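Local coordinates for protein AvrRxo1-ORF1 (Xanthomonas oryzae pv. oryzicola, PDB 4Z8T) that is a type III effector with a polynucleotide kinase domain of the P-loop kind, and probably acts as a phosphotransferase, at residues 191-196 / 320-325. Numbering follows the deposited sequence.
Sequences NSLVGV and KSWSAA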
ATOM      1  N   ASN A 191      -0.124  12.002   9.287  1.00 17.46           N
ATOM      2  CA  ASN A 191      -0.683  12.557  10.516  1.00 17.87           C
ATOM      3  C   ASN A 191       0.415  13.162  11.367  1.00 15.65           C
ATOM      4  O   ASN A 191       0.224  14.187  12.004  1.00 16.89           O
ATOM      5  CB  ASN A 191      -1.438  11.498  11.333  1.00 17.95           C
ATOM      6  CG  ASN A 191      -2.825  11.230  10.796  1.00 20.55           C
ATOM      7  OD1 ASN A 191      -3.103  11.480   9.615  1.00 26.30           O
ATOM      8  ND2 ASN A 191      -3.714  10.734  11.661  1.00 19.97           N
ATOM      9  N   SER A 192       1.569  12.506  11.399  1.00 14.39           N
ATOM     10  CA  SER A 192       2.696  13.053  12.138  1.00 15.67           C
ATOM     11  C   SER A 192       3.202  14.328  11.503  1.00 13.33           C
ATOM     12  O   SER A 192       3.587  15.248  12.208  1.00 16.22           O
ATOM     13  CB  SER A 192       3.846  12.042  12.240  1.00 15.09           C
ATOM     14  OG  SER A 192       3.514  11.010  13.164  1.00 15.61           O
ATOM     15  N   LEU A 193       3.203  14.386  10.171  1.00 13.96           N
ATOM     16  CA  LEU A 193       3.691  15.577   9.484  1.00 14.64           C
ATOM     17  C   LEU A 193       2.796  16.771   9.801  1.00 15.53           C
ATOM     18  O   LEU A 193       3.288  17.855  10.146  1.00 16.81           O
ATOM     19  CB  LEU A 193       3.770  15.338   7.967  1.00 14.21           C
ATOM     20  CG  LEU A 193       4.724  14.220   7.508  1.00 15.65           C
ATOM     21  CD1 LEU A 193       4.579  13.952   5.994  1.00 17.74           C
ATOM     22  CD2 LEU A 193       6.174  14.540   7.826  1.00 18.06           C
ATOM     23  N   VAL A 194       1.483  16.579   9.723  1.00 16.12           N
ATOM     24  CA  VAL A 194       0.609  17.718  10.031  1.00 17.04           C
ATOM     25  C   VAL A 194       0.626  18.021  11.527  1.00 18.88           C
ATOM     26  O   VAL A 194       0.492  19.171  11.935  1.00 19.04           O
ATOM     27  CB  VAL A 194      -0.814  17.574   9.469  1.00 23.91           C
ATOM     28  CG1 VAL A 194      -1.601  16.603  10.270  1.00 20.83           C
ATOM     29  CG2 VAL A 194      -1.512  18.940   9.445  1.00 25.85           C
ATOM     30  N   GLY A 195       0.842  16.993  12.343  1.00 17.32           N
ATOM     31  CA  GLY A 195       1.010  17.191  13.771  1.00 17.80           C
ATOM     32  C   GLY A 195       2.188  18.100  14.097  1.00 17.86           C
ATOM     33  O   GLY A 195       2.111  18.948  14.984  1.00 18.54           O
ATOM     34  N   VAL A 196       3.293  17.914  13.383  1.00 16.92           N
ATOM     35  CA  VAL A 196       4.473  18.740  13.581  1.00 14.16           C
ATOM     36  C   VAL A 196       4.201  20.184  13.137  1.00 15.95           C
ATOM     37  O   VAL A 196       4.572  21.132  13.833  1.00 18.32           O
ATOM     38  CB  VAL A 196       5.683  18.159  12.850  1.00 14.89           C
ATOM     39  CG1 VAL A 196       6.838  19.167  12.849  1.00 16.75           C
ATOM     40  CG2 VAL A 196       6.124  16.875  13.554  1.00 17.18           C
ATOM     41  N   LYS A 320       4.041  24.502  -0.728  1.00 25.79           N
ATOM     42  CA  LYS A 320       5.319  23.878  -0.414  1.00 25.89           C
ATOM     43  C   LYS A 320       5.167  22.359  -0.289  1.00 23.02           C
ATOM     44  O   LYS A 320       4.081  21.861   0.032  1.00 24.86           O
ATOM     45  CB  LYS A 320       5.887  24.467   0.883  1.00 25.42           C
ATOM     46  CG  LYS A 320       6.223  25.961   0.795  1.00 31.42           C
ATOM     47  CD  LYS A 320       7.001  26.439   2.026  1.00 35.80           C
ATOM     48  CE  LYS A 320       7.559  27.855   1.836  1.00 41.47           C
ATOM     49  NZ  LYS A 320       6.481  28.865   1.610  1.00 45.06           N
ATOM     50  N   SER A 321       6.249  21.633  -0.554  1.00 23.97           N
ATOM     51  CA  SER A 321       6.256  20.181  -0.353  1.00 22.97           C
ATOM     52  C   SER A 321       6.262  19.906   1.139  1.00 22.80           C
ATOM     53  O   SER A 321       6.621  20.787   1.921  1.00 21.96           O
ATOM     54  CB  SER A 321       7.492  19.541  -0.978  1.00 24.35           C
ATOM     55  OG  SER A 321       8.687  19.949  -0.324  1.00 23.15           O
ATOM     56  N   TRP A 322       5.895  18.693   1.545  1.00 21.51           N
ATOM     57  CA  TRP A 322       6.008  18.340   2.963  1.00 20.69           C
ATOM     58  C   TRP A 322       7.424  18.603   3.476  1.00 19.59           C
ATOM     59  O   TRP A 322       7.609  19.106   4.576  1.00 20.85           O
ATOM     60  CB  TRP A 322       5.684  16.861   3.192  1.00 20.37           C
ATOM     61  CG  TRP A 322       4.240  16.479   3.236  1.00 20.11           C
ATOM     62  CD1 TRP A 322       3.607  15.575   2.422  1.00 22.31           C
ATOM     63  CD2 TRP A 322       3.251  16.932   4.168  1.00 18.81           C
ATOM     64  NE1 TRP A 322       2.295  15.448   2.787  1.00 23.98           N
ATOM     65  CE2 TRP A 322       2.045  16.271   3.853  1.00 21.28           C
ATOM     66  CE3 TRP A 322       3.269  17.824   5.241  1.00 20.08           C
ATOM     67  CZ2 TRP A 322       0.868  16.490   4.563  1.00 23.91           C
ATOM     68  CZ3 TRP A 322       2.103  18.039   5.945  1.00 20.63           C
ATOM     69  CH2 TRP A 322       0.919  17.374   5.608  1.00 20.79           C
ATOM     70  N   SER A 323       8.432  18.249   2.683  1.00 21.76           N
ATOM     71  CA  SER A 323       9.817  18.421   3.104  1.00 19.54           C
ATOM     72  C   SER A 323      10.157  19.895   3.302  1.00 22.35           C
ATOM     73  O   SER A 323      10.706  20.280   4.326  1.00 21.40           O
ATOM     74  CB  SER A 323      10.765  17.795   2.083  1.00 25.82           C
ATOM     75  OG  SER A 323      12.103  17.941   2.508  1.00 33.12           O
ATOM     76  N   ALA A 324       9.806  20.719   2.324  1.00 21.38           N
ATOM     77  CA  ALA A 324      10.050  22.157   2.429  1.00 24.15           C
ATOM     78  C   ALA A 324       9.284  22.802   3.590  1.00 23.94           C
ATOM     79  O   ALA A 324       9.810  23.678   4.297  1.00 23.49           O
ATOM     80  CB  ALA A 324       9.708  22.835   1.117  1.00 25.29           C
ATOM     81  N   ALA A 325       8.042  22.365   3.779  1.00 20.38           N
ATOM     82  CA  ALA A 325       7.189  22.878   4.847  1.00 19.14           C
ATOM     83  C   ALA A 325       7.773  22.566   6.225  1.00 21.91           C
ATOM     84  O   ALA A 325       7.919  23.453   7.060  1.00 21.24           O
ATOM     85  CB  ALA A 325       5.795  22.285   4.724  1.00 19.96           C
TER
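Trp-322 lays its indole against Leu-193 and Val-194 in a buried, apolar helix-to-helix contact, joining helix 189-198, which follows strand 179-185 of the central sheet, to the first turn of the C-terminal helix 322-331. No hydrogen bond crosses between the two segments; CA of Leu-193 and CA of Trp-322 are the nearest such pair at 7.5 Å, with the indole and the leucine side chain filling the space between them. Leu-193 meets one face of the ring system with two parts of its side chain. Its CD1 methyl sits over the five-membered ring, 3.8 Å from that ring's centroid and 14° off the normal, a CH-pi contact, while Leu-193 CB rests 3.7 Å from Trp-322 CE3, above the benzo ring. With CG beside the backbone N (chi1 -61°) and the chain extended beyond it, the leucine passes obliquely over that face and brings CD1 over the pyrrole. Val-194 touches the far end of the benzo ring more loosely, its CB 4.2 Å from Trp-322 CH2. Tyr-210 and Leu-314, from helices 210-222 and 304-315, also pack on the tryptophan, and its NE1 makes a weak hydrogen bond to Glu-190 just ahead of the leucine's segment. The tryptophan is the first residue of its helix: Ser-321 before it is the N-cap, its OG accepting from Ala-324 N at 3.0 Å with a nearly straight N-H...O angle of 168°. Next to Leu-193, Ser-192 OG hydrogen-bonds to the backbone O of Thr-74, in the probable P-loop. The arrangement is a tryptophan-centred hydrophobic packing of a capped C-terminal helix on a helix of what is probably a P-loop kinase fold, as in zeta toxins.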